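Transcriptional regulator (LacI family) (PDB 3G85) probably acts as a DNA-binding transcription regulator of the LacI family, the deposited fragment comprising its periplasmic-binding-protein-like region. Local coordinates at residues A[13-18]-A[67-72]; A[17-22]-A[50-55]; A[108-113]-A[269-274]; A[120-125]-A[217-222]; A[128-133]-A[189-194]. All blocks are in the same frame, centred on the assembly; numbering follows the deposited sequence.

Contact 1 (A[13-18]-A[67-72])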
# COMPACT_ATOMS: atom_id res chain seq x y z
N THR A 13 9.71 23.47 6.64
CA THR A 13 9.49 22.58 5.50
C THR A 13 9.56 21.11 5.91
O THR A 13 10.54 20.69 6.56
CB THR A 13 10.50 22.83 4.36
OG1 THR A 13 10.42 24.21 3.96
CG2 THR A 13 10.19 21.95 3.14
N ILE A 14 8.55 20.36 5.48
CA ILE A 14 8.51 18.91 5.66
C ILE A 14 8.80 18.24 4.30
O ILE A 14 8.12 18.52 3.31
CB ILE A 14 7.12 18.45 6.11
CG1 ILE A 14 6.71 19.14 7.43
CG2 ILE A 14 7.05 16.90 6.24
CD1 ILE A 14 5.23 19.00 7.74
N ALA A 15 9.76 17.32 4.28
CA ALA A 15 10.10 16.60 3.05
C ALA A 15 9.46 15.21 3.05
O ALA A 15 9.55 14.46 4.04
CB ALA A 15 11.62 16.49 2.88
N LEU A 16 8.83 14.87 1.92
CA LEU A 16 8.38 13.52 1.68
C LEU A 16 9.44 12.87 0.80
O LEU A 16 9.55 13.21 -0.39
CB LEU A 16 7.04 13.50 0.98
CG LEU A 16 6.47 12.14 0.58
CD1 LEU A 16 6.18 11.27 1.83
CD2 LEU A 16 5.24 12.34 -0.26
N TYR A 17 10.21 11.95 1.38
CA TYR A 17 11.18 11.18 0.59
C TYR A 17 10.48 10.02 -0.13
O TYR A 17 9.87 9.19 0.53
CB TYR A 17 12.29 10.69 1.48
CG TYR A 17 13.25 11.80 1.78
CD1 TYR A 17 14.26 12.13 0.88
CD2 TYR A 17 13.09 12.59 2.94
CE1 TYR A 17 15.13 13.17 1.13
CE2 TYR A 17 13.95 13.66 3.21
CZ TYR A 17 14.97 13.95 2.27
OH TYR A 17 15.84 14.99 2.50
N TRP A 18 10.63 9.98 -1.46
CA TRP A 18 9.87 9.08 -2.33
C TRP A 18 10.81 8.14 -3.10
O TRP A 18 11.43 8.54 -4.11
CB TRP A 18 9.05 9.91 -3.35
CG TRP A 18 8.08 9.05 -4.11
CD1 TRP A 18 8.23 8.52 -5.35
CD2 TRP A 18 6.77 8.65 -3.65
NE1 TRP A 18 7.11 7.78 -5.69
CE2 TRP A 18 6.22 7.82 -4.64
CE3 TRP A 18 6.06 8.85 -2.45
CZ2 TRP A 18 4.93 7.27 -4.52
CZ3 TRP A 18 4.79 8.25 -2.31
CH2 TRP A 18 4.25 7.47 -3.35
N ASN A 67 22.27 20.15 6.31
CA ASN A 67 21.34 20.73 5.34
C ASN A 67 19.87 20.34 5.58
O ASN A 67 19.07 20.36 4.64
CB ASN A 67 21.73 20.31 3.91
CG ASN A 67 23.21 20.51 3.63
OD1 ASN A 67 23.70 21.64 3.60
ND2 ASN A 67 23.94 19.40 3.44
N SER A 68 19.52 20.02 6.83
CA SER A 68 18.28 19.28 7.11
C SER A 68 17.01 20.09 6.93
O SER A 68 16.96 21.28 7.23
CB SER A 68 18.30 18.62 8.50
OG SER A 68 17.81 19.51 9.49
N PHE A 69 15.98 19.41 6.43
CA PHE A 69 14.62 19.92 6.47
C PHE A 69 14.17 20.00 7.94
O PHE A 69 14.88 19.55 8.82
CB PHE A 69 13.73 18.98 5.69
CG PHE A 69 13.89 19.10 4.21
CD1 PHE A 69 13.36 20.19 3.54
CD2 PHE A 69 14.58 18.13 3.50
CE1 PHE A 69 13.49 20.31 2.15
CE2 PHE A 69 14.72 18.23 2.09
CZ PHE A 69 14.18 19.32 1.43
N ASP A 70 13.01 20.57 8.19
CA ASP A 70 12.48 20.63 9.56
C ASP A 70 11.91 19.29 10.03
O ASP A 70 11.82 19.05 11.24
CB ASP A 70 11.44 21.72 9.67
CG ASP A 70 12.03 23.09 9.41
OD1 ASP A 70 12.72 23.60 10.33
OD2 ASP A 70 11.86 23.61 8.29
N ALA A 71 11.51 18.45 9.07
CA ALA A 71 10.99 17.11 9.34
C ALA A 71 10.97 16.33 8.03
O ALA A 71 11.00 16.93 6.94
CB ALA A 71 9.58 17.20 9.93
N ALA A 72 10.90 15.01 8.13
CA ALA A 72 10.80 14.19 6.92
C ALA A 72 9.83 13.06 7.16
O ALA A 72 9.72 12.56 8.28
CB ALA A 72 12.15 13.63 6.54
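Ile14 and Ala15 pair with Ala71 and Ala72 as neighbouring parallel strands of the six-stranded parallel sheet in one lobe of a periplasmic-binding-protein-like fold. Polar bonds fasten the start of the pairing. The carboxylate of Asp70, in the loop leading into strand 71-74, reaches back so that OD2 accepts from Thr13 N at 2.7 Å, on its anti side and 24° out of the carboxylate plane. The backbone N of the same residue donates to Thr13 O at 3.0 Å, so Asp70 grips both the N-H and the carbonyl of Thr13. Farther along, Ala15 N bonds to Ala71 O at 3.0 Å with a nearly straight N-H...O angle of 169°.

Apolar packing differs on the two faces. Beside Ile14 and Ala71 it is thin across the pair, Ile14 CG1 lying 4.3 Å from Ala71 CB, and Val256 of helix 245-260 touches both residues. The face of Ala15 and Ala72 is richer, because Phe69 lays its ring over it. With CG anti to the carbonyl carbon (chi1 -75°), that ring turns back over strand 13-19, and Ala15 CB comes over one face, 3.6 Å from the Phe69 centroid, in a CH-pi contact. Thr13 CG2 approaches CD1 obliquely.

Aromatic edges complete this side: Ala72 CB lies at the edge of the Tyr17 ring, 3.8 Å from CE2, while Tyr17 OH meets the Phe69 ring edge at CE2, 3.5 Å away.

Contact 2 (A[17-22]-A[50-55])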
# COMPACT_ATOMS: atom_id res chain seq x y z
N TYR A 17 10.21 11.95 1.38
CA TYR A 17 11.18 11.18 0.59
C TYR A 17 10.48 10.02 -0.13
O TYR A 17 9.87 9.19 0.53
CB TYR A 17 12.29 10.69 1.48
CG TYR A 17 13.25 11.80 1.78
CD1 TYR A 17 14.26 12.13 0.88
CD2 TYR A 17 13.09 12.59 2.94
CE1 TYR A 17 15.13 13.17 1.13
CE2 TYR A 17 13.95 13.66 3.21
CZ TYR A 17 14.97 13.95 2.27
OH TYR A 17 15.84 14.99 2.50
N TRP A 18 10.63 9.98 -1.46
CA TRP A 18 9.87 9.08 -2.33
C TRP A 18 10.81 8.14 -3.10
O TRP A 18 11.43 8.54 -4.11
CB TRP A 18 9.05 9.91 -3.35
CG TRP A 18 8.08 9.05 -4.11
CD1 TRP A 18 8.23 8.52 -5.35
CD2 TRP A 18 6.77 8.65 -3.65
NE1 TRP A 18 7.11 7.78 -5.69
CE2 TRP A 18 6.22 7.82 -4.64
CE3 TRP A 18 6.06 8.85 -2.45
CZ2 TRP A 18 4.93 7.27 -4.52
CZ3 TRP A 18 4.79 8.25 -2.31
CH2 TRP A 18 4.25 7.47 -3.35
N SER A 19 10.93 6.92 -2.59
CA SER A 19 11.80 5.90 -3.20
C SER A 19 11.39 5.55 -4.65
O SER A 19 10.19 5.46 -4.99
CB SER A 19 11.75 4.65 -2.33
OG SER A 19 12.65 3.69 -2.84
N SER A 20 12.38 5.34 -5.51
CA SER A 20 12.12 4.99 -6.91
C SER A 20 11.45 3.60 -7.08
O SER A 20 10.90 3.30 -8.15
CB SER A 20 13.45 5.09 -7.71
OG SER A 20 14.33 4.07 -7.28
N ASP A 21 11.49 2.75 -6.07
CA ASP A 21 10.82 1.44 -6.24
C ASP A 21 9.27 1.52 -6.13
O ASP A 21 8.58 0.59 -6.53
CB ASP A 21 11.40 0.35 -5.32
CG ASP A 21 11.26 0.68 -3.84
OD1 ASP A 21 10.93 1.83 -3.47
OD2 ASP A 21 11.48 -0.25 -3.03
N ILE A 22 8.76 2.64 -5.60
CA ILE A 22 7.34 2.79 -5.41
C ILE A 22 6.67 3.04 -6.77
O ILE A 22 7.18 3.83 -7.59
CB ILE A 22 6.99 3.95 -4.46
CG1 ILE A 22 7.75 3.82 -3.11
CG2 ILE A 22 5.46 3.98 -4.26
CD1 ILE A 22 7.79 5.12 -2.26
N CYS A 50 10.83 14.72 -2.41
CA CYS A 50 12.20 14.40 -2.77
C CYS A 50 12.30 12.95 -3.28
O CYS A 50 12.50 12.00 -2.49
CB CYS A 50 13.13 14.59 -1.57
SG CYS A 50 13.10 16.26 -0.90
N PRO A 51 12.17 12.77 -4.61
CA PRO A 51 12.41 11.46 -5.22
C PRO A 51 13.87 11.08 -4.96
O PRO A 51 14.76 11.94 -5.08
CB PRO A 51 12.19 11.74 -6.72
CG PRO A 51 11.34 12.96 -6.78
CD PRO A 51 11.84 13.80 -5.62
N TYR A 52 14.11 9.86 -4.55
CA TYR A 52 15.46 9.34 -4.46
C TYR A 52 15.50 7.90 -4.92
O TYR A 52 14.49 7.21 -4.95
CB TYR A 52 15.96 9.48 -3.02
CG TYR A 52 15.28 8.55 -2.05
CD1 TYR A 52 14.06 8.90 -1.47
CD2 TYR A 52 15.87 7.33 -1.68
CE1 TYR A 52 13.42 8.01 -0.57
CE2 TYR A 52 15.24 6.46 -0.81
CZ TYR A 52 14.02 6.81 -0.24
OH TYR A 52 13.37 5.97 0.67
N LYS A 53 16.69 7.44 -5.30
CA LYS A 53 16.83 6.10 -5.82
C LYS A 53 16.79 5.07 -4.70
O LYS A 53 17.31 5.31 -3.63
CB LYS A 53 18.16 6.04 -6.61
CG LYS A 53 18.46 4.75 -7.31
CD LYS A 53 19.74 5.01 -8.17
CE LYS A 53 20.51 3.74 -8.51
NZ LYS A 53 19.60 2.64 -8.99
N THR A 54 16.13 3.94 -4.94
CA THR A 54 16.06 2.85 -3.96
C THR A 54 17.43 2.65 -3.27
O THR A 54 18.46 2.64 -3.95
CB THR A 54 15.66 1.53 -4.64
OG1 THR A 54 14.38 1.69 -5.26
CG2 THR A 54 15.60 0.39 -3.63
N ASP A 55 17.43 2.51 -1.95
CA ASP A 55 18.66 2.29 -1.17
C ASP A 55 19.59 3.49 -1.04
O ASP A 55 20.71 3.36 -0.50
CB ASP A 55 19.43 1.05 -1.67
CG ASP A 55 18.71 -0.26 -1.38
OD1 ASP A 55 17.89 -0.33 -0.42
OD2 ASP A 55 18.95 -1.23 -2.11
O HOH W 1 10.56 6.30 0.25
O HOH W 2 14.30 2.51 -1.13
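A tyrosine ring folded back over the neighbouring strand sets this contact apart: Tyr52 lies against the backbone of Trp18 and Ser19 in the beta-alpha-beta unit formed by strand 13-19, helix 27-40 and strand 46-52. Its CG occupies the crowded position between backbone N and carbonyl carbon (chi1 70°), which turns the ring across the parallel pair. Ser19 CA then stands over one ring face, 3.9 Å from the Tyr52 centroid, as a CH-pi contact. The hydroxyl shares a water with Tyr17 O and Ser19 N, and that water lies 2.9 Å from Tyr52 OH.

Alongside the ring the strands keep regular parallel pairing, Trp18 N to Cys50 O and Tyr52 N to Trp18 O. Cys50 SG lies over a face of the Tyr17 ring, 4.6 Å from its centroid, a sulfur-aromatic contact.

Past the strand ends, after a weak Ser20 N to Tyr52 O bond, side chains and water do most of the joining. A type I turn from Ser19 to Ile22 brings Ser20 OG to Thr54 N, which donates to it at 3.0 Å. Ser19 OG donates to Asp21 OD1, an oxygen that also accepts from Asn76 ND2. A second water donates a hydrogen bond to Ser19 OG at 2.7 Å and accepts from Asp55 N at 3.2 Å.

Contact 3 (A[108-113]-A[269-274])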
# COMPACT_ATOMS: atom_id res chain seq x y z
N ASN A 108 0.97 3.72 10.07
CA ASN A 108 0.94 2.39 9.45
C ASN A 108 -0.48 1.94 9.25
O ASN A 108 -1.41 2.57 9.73
CB ASN A 108 1.64 1.34 10.32
CG ASN A 108 3.03 1.77 10.81
OD1 ASN A 108 3.40 1.48 11.95
ND2 ASN A 108 3.78 2.46 10.00
N VAL A 109 -0.66 0.86 8.49
CA VAL A 109 -1.98 0.28 8.35
C VAL A 109 -1.87 -1.16 8.84
O VAL A 109 -0.78 -1.74 8.83
CB VAL A 109 -2.54 0.45 6.90
CG1 VAL A 109 -1.70 -0.42 5.92
CG2 VAL A 109 -4.06 0.14 6.81
N ASP A 110 -2.96 -1.75 9.31
CA ASP A 110 -2.84 -3.16 9.75
C ASP A 110 -2.90 -4.11 8.57
O ASP A 110 -3.97 -4.52 8.13
CB ASP A 110 -3.88 -3.55 10.80
CG ASP A 110 -3.49 -4.87 11.54
OD1 ASP A 110 -2.87 -5.77 10.93
OD2 ASP A 110 -3.80 -5.00 12.74
N ASN A 111 -1.72 -4.40 8.05
CA ASN A 111 -1.51 -5.10 6.79
C ASN A 111 -2.07 -6.50 6.82
O ASN A 111 -2.82 -6.88 5.96
CB ASN A 111 -0.01 -5.09 6.46
CG ASN A 111 0.49 -3.69 6.18
OD1 ASN A 111 0.13 -3.11 5.16
ND2 ASN A 111 1.29 -3.13 7.10
N TYR A 112 -1.69 -7.27 7.84
CA TYR A 112 -2.24 -8.61 8.00
C TYR A 112 -3.77 -8.59 7.99
O TYR A 112 -4.39 -9.38 7.28
CB TYR A 112 -1.67 -9.25 9.26
CG TYR A 112 -2.04 -10.72 9.41
CD1 TYR A 112 -1.15 -11.71 9.00
CD2 TYR A 112 -3.28 -11.10 9.94
CE1 TYR A 112 -1.49 -13.07 9.12
CE2 TYR A 112 -3.61 -12.44 10.08
CZ TYR A 112 -2.71 -13.41 9.66
OH TYR A 112 -3.05 -14.76 9.80
N LYS A 113 -4.40 -7.71 8.77
CA LYS A 113 -5.86 -7.64 8.79
C LYS A 113 -6.48 -7.27 7.44
O LYS A 113 -7.60 -7.66 7.18
CB LYS A 113 -6.43 -6.72 9.87
CG LYS A 113 -6.26 -7.25 11.30
CD LYS A 113 -6.98 -6.32 12.27
CE LYS A 113 -6.96 -6.88 13.70
NZ LYS A 113 -5.56 -6.84 14.24
N SER A 269 3.04 5.65 17.35
CA SER A 269 2.72 4.72 16.27
C SER A 269 1.21 4.75 16.10
O SER A 269 0.48 4.29 16.97
CB SER A 269 3.21 3.30 16.62
OG SER A 269 4.58 3.36 17.01
N ILE A 270 0.77 5.34 14.99
CA ILE A 270 -0.64 5.36 14.63
C ILE A 270 -0.92 4.20 13.68
O ILE A 270 -0.25 4.05 12.64
CB ILE A 270 -1.06 6.67 13.93
CG1 ILE A 270 -0.55 7.90 14.70
CG2 ILE A 270 -2.59 6.72 13.76
CD1 ILE A 270 -0.81 7.84 16.22
N LEU A 271 -1.92 3.41 14.02
CA LEU A 271 -2.28 2.28 13.24
C LEU A 271 -3.68 2.46 12.62
O LEU A 271 -4.66 2.52 13.34
CB LEU A 271 -2.23 1.01 14.11
CG LEU A 271 -2.35 -0.31 13.35
CD1 LEU A 271 -1.22 -0.55 12.27
CD2 LEU A 271 -2.41 -1.51 14.33
N PHE A 272 -3.74 2.57 11.29
CA PHE A 272 -5.01 2.73 10.59
C PHE A 272 -5.65 1.41 10.30
O PHE A 272 -4.96 0.37 10.16
CB PHE A 272 -4.85 3.47 9.25
CG PHE A 272 -4.76 4.96 9.40
CD1 PHE A 272 -5.81 5.77 8.98
CD2 PHE A 272 -3.65 5.54 10.03
CE1 PHE A 272 -5.74 7.15 9.12
CE2 PHE A 272 -3.56 6.91 10.18
CZ PHE A 272 -4.60 7.71 9.74
N ASP A 273 -6.97 1.45 10.15
CA ASP A 273 -7.70 0.30 9.65
C ASP A 273 -7.78 0.47 8.12
O ASP A 273 -8.18 1.54 7.67
CB ASP A 273 -9.13 0.29 10.20
CG ASP A 273 -10.01 -0.80 9.54
OD1 ASP A 273 -9.80 -1.98 9.83
OD2 ASP A 273 -10.88 -0.48 8.69
N GLY A 274 -7.42 -0.54 7.33
CA GLY A 274 -7.61 -0.42 5.86
C GLY A 274 -9.01 -0.92 5.52
O GLY A 274 -9.28 -2.09 5.72
O HOH W 3 -6.50 -3.02 8.45
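With CG anti to the backbone N (chi1 -169°), Leu271 swings its CD1 methyl across to the backbone of the adjoining strand, 3.5 Å from Val109 C and close to Asp110 N. The same methyl touches Asn108 CB at 3.9 Å. Val109 reaches the other way: its CG2, also anti to the backbone N, lies 3.5 Å from both Phe272 O and Gly274 N. The Phe272 ring turns its edge to Asn108 O, then leads off to pack on Met248 and Thr251 of helix 245-260.

Between these side chains runs a parallel pairing, in which strand 269-272 forms the outer edge of the six-stranded sheet beside strand 105-109. Asn108 uses both its backbone N-H and its carbonyl, its N bonding to Ile270 O and its O to Phe272 N, the latter 2.8 Å long and almost straight at 176°.

Pairing ends where helix 111-124 begins. Asp110 N donates to Phe272 O at 3.0 Å. Asp110 is the N-cap of the helix, its OD1 accepting the capping bond from Lys113 N, and its OD2 forms a salt bridge with Lys113 NZ at 3.0 Å. One water accepts from Gly274 N and donates to Asp110 O, bridging the two segments just beyond the last direct bond.

Contact 4 (A[120-125]-A[217-222])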
# COMPACT_ATOMS: atom_id res chain seq x y z
N LEU A 120 -11.84 -13.32 4.35
CA LEU A 120 -13.15 -13.49 5.00
C LEU A 120 -14.33 -13.14 4.10
O LEU A 120 -15.41 -13.69 4.26
CB LEU A 120 -13.21 -12.74 6.35
CG LEU A 120 -12.23 -13.29 7.41
CD1 LEU A 120 -12.16 -12.42 8.67
CD2 LEU A 120 -12.51 -14.78 7.77
N LEU A 121 -14.13 -12.24 3.14
CA LEU A 121 -15.20 -11.95 2.18
C LEU A 121 -15.47 -13.21 1.34
O LEU A 121 -16.63 -13.57 1.08
CB LEU A 121 -14.81 -10.76 1.27
CG LEU A 121 -15.86 -10.27 0.24
CD1 LEU A 121 -15.65 -8.86 -0.19
CD2 LEU A 121 -15.92 -11.15 -1.00
N PHE A 122 -14.39 -13.86 0.89
CA PHE A 122 -14.51 -15.11 0.14
C PHE A 122 -15.10 -16.23 1.03
O PHE A 122 -15.96 -17.00 0.57
CB PHE A 122 -13.15 -15.56 -0.41
CG PHE A 122 -12.60 -14.65 -1.52
CD1 PHE A 122 -13.47 -14.06 -2.44
CD2 PHE A 122 -11.23 -14.40 -1.63
CE1 PHE A 122 -12.98 -13.23 -3.47
CE2 PHE A 122 -10.74 -13.60 -2.67
CZ PHE A 122 -11.62 -13.02 -3.59
N ALA A 123 -14.62 -16.31 2.28
CA ALA A 123 -15.09 -17.33 3.25
C ALA A 123 -16.58 -17.20 3.50
O ALA A 123 -17.30 -18.21 3.58
CB ALA A 123 -14.36 -17.20 4.55
N LYS A 124 -17.03 -15.95 3.61
CA LYS A 124 -18.41 -15.59 3.86
C LYS A 124 -19.28 -15.98 2.70
O LYS A 124 -20.46 -16.22 2.89
CB LYS A 124 -18.51 -14.09 4.05
CG LYS A 124 -19.67 -13.60 4.86
CD LYS A 124 -19.27 -12.28 5.53
CE LYS A 124 -18.16 -12.53 6.56
NZ LYS A 124 -17.47 -11.27 7.02
N LYS A 125 -18.71 -16.01 1.49
CA LYS A 125 -19.43 -16.44 0.27
C LYS A 125 -19.25 -17.94 -0.03
O LYS A 125 -19.76 -18.44 -1.02
CB LYS A 125 -18.99 -15.61 -0.94
CG LYS A 125 -19.20 -14.14 -0.71
CD LYS A 125 -19.10 -13.31 -1.96
CE LYS A 125 -19.38 -11.83 -1.64
NZ LYS A 125 -19.87 -11.13 -2.86
N ASP A 217 -18.47 -16.04 -12.68
CA ASP A 217 -17.41 -17.02 -12.93
C ASP A 217 -16.17 -16.80 -12.06
O ASP A 217 -15.55 -17.75 -11.61
CB ASP A 217 -17.01 -16.99 -14.40
CG ASP A 217 -18.18 -17.32 -15.33
OD1 ASP A 217 -19.08 -18.07 -14.88
OD2 ASP A 217 -18.19 -16.83 -16.49
N ILE A 218 -15.81 -15.53 -11.84
CA ILE A 218 -14.65 -15.16 -11.00
C ILE A 218 -14.99 -13.93 -10.18
O ILE A 218 -15.49 -12.93 -10.72
CB ILE A 218 -13.36 -14.87 -11.84
CG1 ILE A 218 -12.90 -16.13 -12.58
CG2 ILE A 218 -12.20 -14.37 -10.93
CD1 ILE A 218 -11.64 -15.97 -13.37
N GLU A 219 -14.72 -13.99 -8.87
CA GLU A 219 -14.91 -12.81 -8.02
C GLU A 219 -13.54 -12.26 -7.58
O GLU A 219 -12.67 -13.02 -7.21
CB GLU A 219 -15.76 -13.14 -6.81
CG GLU A 219 -16.31 -11.89 -6.17
CD GLU A 219 -17.41 -12.13 -5.16
OE1 GLU A 219 -18.11 -13.19 -5.22
OE2 GLU A 219 -17.58 -11.26 -4.29
N ILE A 220 -13.36 -10.94 -7.66
CA ILE A 220 -12.04 -10.35 -7.39
C ILE A 220 -12.10 -9.47 -6.15
O ILE A 220 -13.06 -8.74 -5.96
CB ILE A 220 -11.57 -9.48 -8.59
CG1 ILE A 220 -11.53 -10.35 -9.85
CG2 ILE A 220 -10.20 -8.81 -8.27
CD1 ILE A 220 -11.42 -9.56 -11.21
N VAL A 221 -11.06 -9.51 -5.34
CA VAL A 221 -10.84 -8.51 -4.29
C VAL A 221 -9.42 -8.04 -4.51
O VAL A 221 -8.52 -8.86 -4.75
CB VAL A 221 -10.98 -9.05 -2.87
CG1 VAL A 221 -10.60 -7.97 -1.81
CG2 VAL A 221 -12.43 -9.50 -2.64
N ALA A 222 -9.20 -6.74 -4.46
CA ALA A 222 -7.85 -6.22 -4.70
C ALA A 222 -7.47 -5.31 -3.56
O ALA A 222 -8.31 -4.73 -2.92
CB ALA A 222 -7.81 -5.45 -5.98
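Lys125 NZ and Glu219 OE2 form a salt bridge 2.7 Å long, with the ammonium on the syn side of the oxygen and only 15° out of the carboxylate plane. The lysine chain runs roughly perpendicular to the glutamate, and its CD and CE also lie against the carboxylate. Beside this charged pair the contact becomes apolar. Phe122 CZ meets Val221 CG2 at 3.7 Å, the two side chains passing alongside and pointing opposite ways. Leu121 straddles the boundary, its CD1 4.1 Å from Val221 CG2 and its CD2 3.7 Å from Glu219 OE2.

Torsions and a second shell hold these groups in place. Glu219 sends CG anti to its backbone N (chi1 -162°) and stays extended beyond it, which carries the carboxylate out to the helix end. Tyr127 OH hydrogen-bonds to Glu219 OE1, so both carboxylate oxygens have partners and the group's rotation is restrained.

This is helix-on-sheet packing of the Rossmann-like alpha/beta type, the axes of helix 120-124 and strand 219-222 lying 10.1 Å apart at 157°. Phe122 also leans on Ala191 of strand 191-194, and Leu121 on Thr239 of strand 239-242. Ile220 points to the other side of the sheet, where helix 197-209 covers it with Ile204 and Leu207.

Contact 5 (A[128-133]-A[189-194])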
# COMPACT_ATOMS: atom_id res chain seq x y z
N LYS A 128 -14.54 -22.26 -2.25
CA LYS A 128 -13.77 -23.40 -1.78
C LYS A 128 -12.31 -23.37 -2.18
O LYS A 128 -11.49 -24.09 -1.61
CB LYS A 128 -14.48 -24.72 -2.19
CG LYS A 128 -15.76 -24.97 -1.36
CD LYS A 128 -15.41 -25.39 0.07
CE LYS A 128 -16.57 -25.17 1.08
NZ LYS A 128 -16.28 -24.13 2.14
N SER A 129 -11.96 -22.52 -3.15
CA SER A 129 -10.54 -22.25 -3.42
C SER A 129 -10.36 -20.85 -4.02
O SER A 129 -11.31 -20.20 -4.39
CB SER A 129 -9.94 -23.30 -4.35
OG SER A 129 -10.60 -23.25 -5.58
N ALA A 130 -9.11 -20.40 -4.07
CA ALA A 130 -8.81 -19.06 -4.57
C ALA A 130 -7.46 -19.08 -5.25
O ALA A 130 -6.61 -19.94 -4.96
CB ALA A 130 -8.84 -18.03 -3.43
N ALA A 131 -7.27 -18.12 -6.16
CA ALA A 131 -5.97 -17.84 -6.73
C ALA A 131 -5.52 -16.44 -6.27
O ALA A 131 -6.34 -15.68 -5.74
CB ALA A 131 -6.01 -17.89 -8.25
N ALA A 132 -4.24 -16.14 -6.43
CA ALA A 132 -3.68 -14.84 -6.03
C ALA A 132 -2.68 -14.39 -7.08
O ALA A 132 -1.81 -15.17 -7.50
CB ALA A 132 -3.03 -14.92 -4.64
N ILE A 133 -2.84 -13.16 -7.54
CA ILE A 133 -1.87 -12.57 -8.43
C ILE A 133 -1.16 -11.50 -7.63
O ILE A 133 -1.80 -10.54 -7.16
CB ILE A 133 -2.54 -11.97 -9.67
CG1 ILE A 133 -3.23 -13.09 -10.50
CG2 ILE A 133 -1.52 -11.22 -10.52
CD1 ILE A 133 -4.05 -12.52 -11.65
N PRO A 189 -9.52 -21.20 -10.10
CA PRO A 189 -10.46 -20.99 -9.00
C PRO A 189 -11.48 -19.89 -9.30
O PRO A 189 -11.31 -19.12 -10.26
CB PRO A 189 -9.56 -20.55 -7.82
CG PRO A 189 -8.23 -21.09 -8.14
CD PRO A 189 -8.12 -21.00 -9.66
N LYS A 190 -12.51 -19.81 -8.48
CA LYS A 190 -13.57 -18.84 -8.68
C LYS A 190 -13.39 -17.55 -7.85
O LYS A 190 -14.18 -16.62 -7.98
CB LYS A 190 -14.92 -19.48 -8.38
CG LYS A 190 -15.38 -20.54 -9.42
CD LYS A 190 -16.82 -20.94 -9.17
CE LYS A 190 -17.79 -19.96 -9.84
NZ LYS A 190 -18.86 -19.53 -8.89
N ALA A 191 -12.38 -17.53 -6.99
CA ALA A 191 -12.04 -16.35 -6.21
C ALA A 191 -10.63 -15.94 -6.60
O ALA A 191 -9.76 -16.79 -6.83
CB ALA A 191 -12.10 -16.66 -4.73
N LEU A 192 -10.41 -14.63 -6.69
CA LEU A 192 -9.11 -14.11 -7.04
C LEU A 192 -8.74 -12.92 -6.17
O LEU A 192 -9.48 -11.95 -6.12
CB LEU A 192 -9.09 -13.72 -8.54
CG LEU A 192 -7.78 -13.05 -9.01
CD1 LEU A 192 -6.60 -14.04 -9.01
CD2 LEU A 192 -7.97 -12.45 -10.41
N PHE A 193 -7.61 -13.02 -5.50
CA PHE A 193 -7.02 -11.91 -4.77
C PHE A 193 -5.91 -11.24 -5.60
O PHE A 193 -4.99 -11.92 -6.07
CB PHE A 193 -6.44 -12.43 -3.46
CG PHE A 193 -5.69 -11.41 -2.64
CD1 PHE A 193 -6.38 -10.35 -2.02
CD2 PHE A 193 -4.33 -11.55 -2.44
CE1 PHE A 193 -5.70 -9.44 -1.22
CE2 PHE A 193 -3.62 -10.61 -1.63
CZ PHE A 193 -4.32 -9.56 -1.03
N CYS A 194 -6.00 -9.93 -5.78
CA CYS A 194 -4.89 -9.20 -6.44
C CYS A 194 -4.29 -8.25 -5.43
O CYS A 194 -5.01 -7.50 -4.79
CB CYS A 194 -5.39 -8.39 -7.64
SG CYS A 194 -6.16 -9.38 -8.96
O HOH W 4 -13.30 -21.88 -6.85
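Pro189 lies over the start of this pair: its ring packs on the backbone of Ala130 and the methyl of Ala131, with Pro189 CG 3.6 Å from Ala130 C and 3.9 Å from Ala131 CB. Ser129 borders it, with OG 3.7 Å from Pro189 CB. Next along the same face, Leu192 supplies another bump. Its CG lies anti to the backbone N (chi1 176°), and Leu192 CD1 settles between Ala131 CB, 4.0 Å away, and Ile133 CG1, at 3.8 Å. The small Ala131 thus accepts two larger neighbours, Pro189 and Leu192, while Ile133 and Leu192 cross at a slant and bring their branches together.

The surface they form belongs to a parallel pair in the second, mixed sheet of the periplasmic-binding-protein-like fold, strand 131-134 beside strand 191-194. Helices 172-182 and 197-209 close over it: Leu182 meets Ala131, and Val203 touches both Ile133 and Leu192. Three backbone bonds run through the pair, Ala131 N to Ala191 O, Phe193 N to Ala131 O and Ile133 N to Phe193 O.

On the opposite face small methyls flank one large ring. Ala130 CB and Ala191 CB meet at 3.8 Å, and Ala132 CB lies at the edge of the Phe193 ring, 4.2 Å from CD2. That ring projects from between small residues to stack with Phe149 and touch Ala118 of helix 111-124.

How the contacts relate
Contacts 1, 2 and 3 tie together the same parallel sheet: contacts 1 and 2 share strand 13-19 and touch each other, whereas contact 3 joins the far edge strand, about 22 to 24 Å away between centres. Contacts 4 and 5 belong to the other sheet, with centres about 8 Å apart, strands 191-194 and 219-224 being neighbours there. Contacts 1, 4 and 5 are largely buried; contacts 2 and 3 are partly so, and in both a water joins the segments just past the strand ends. Contact 5 depends on backbone pairing and small apolar side chains. Contact 4, lacking strand pairing, combines hydrophobic packing with a peripheral salt bridge. Helix 111-124 links contacts 3 and 4.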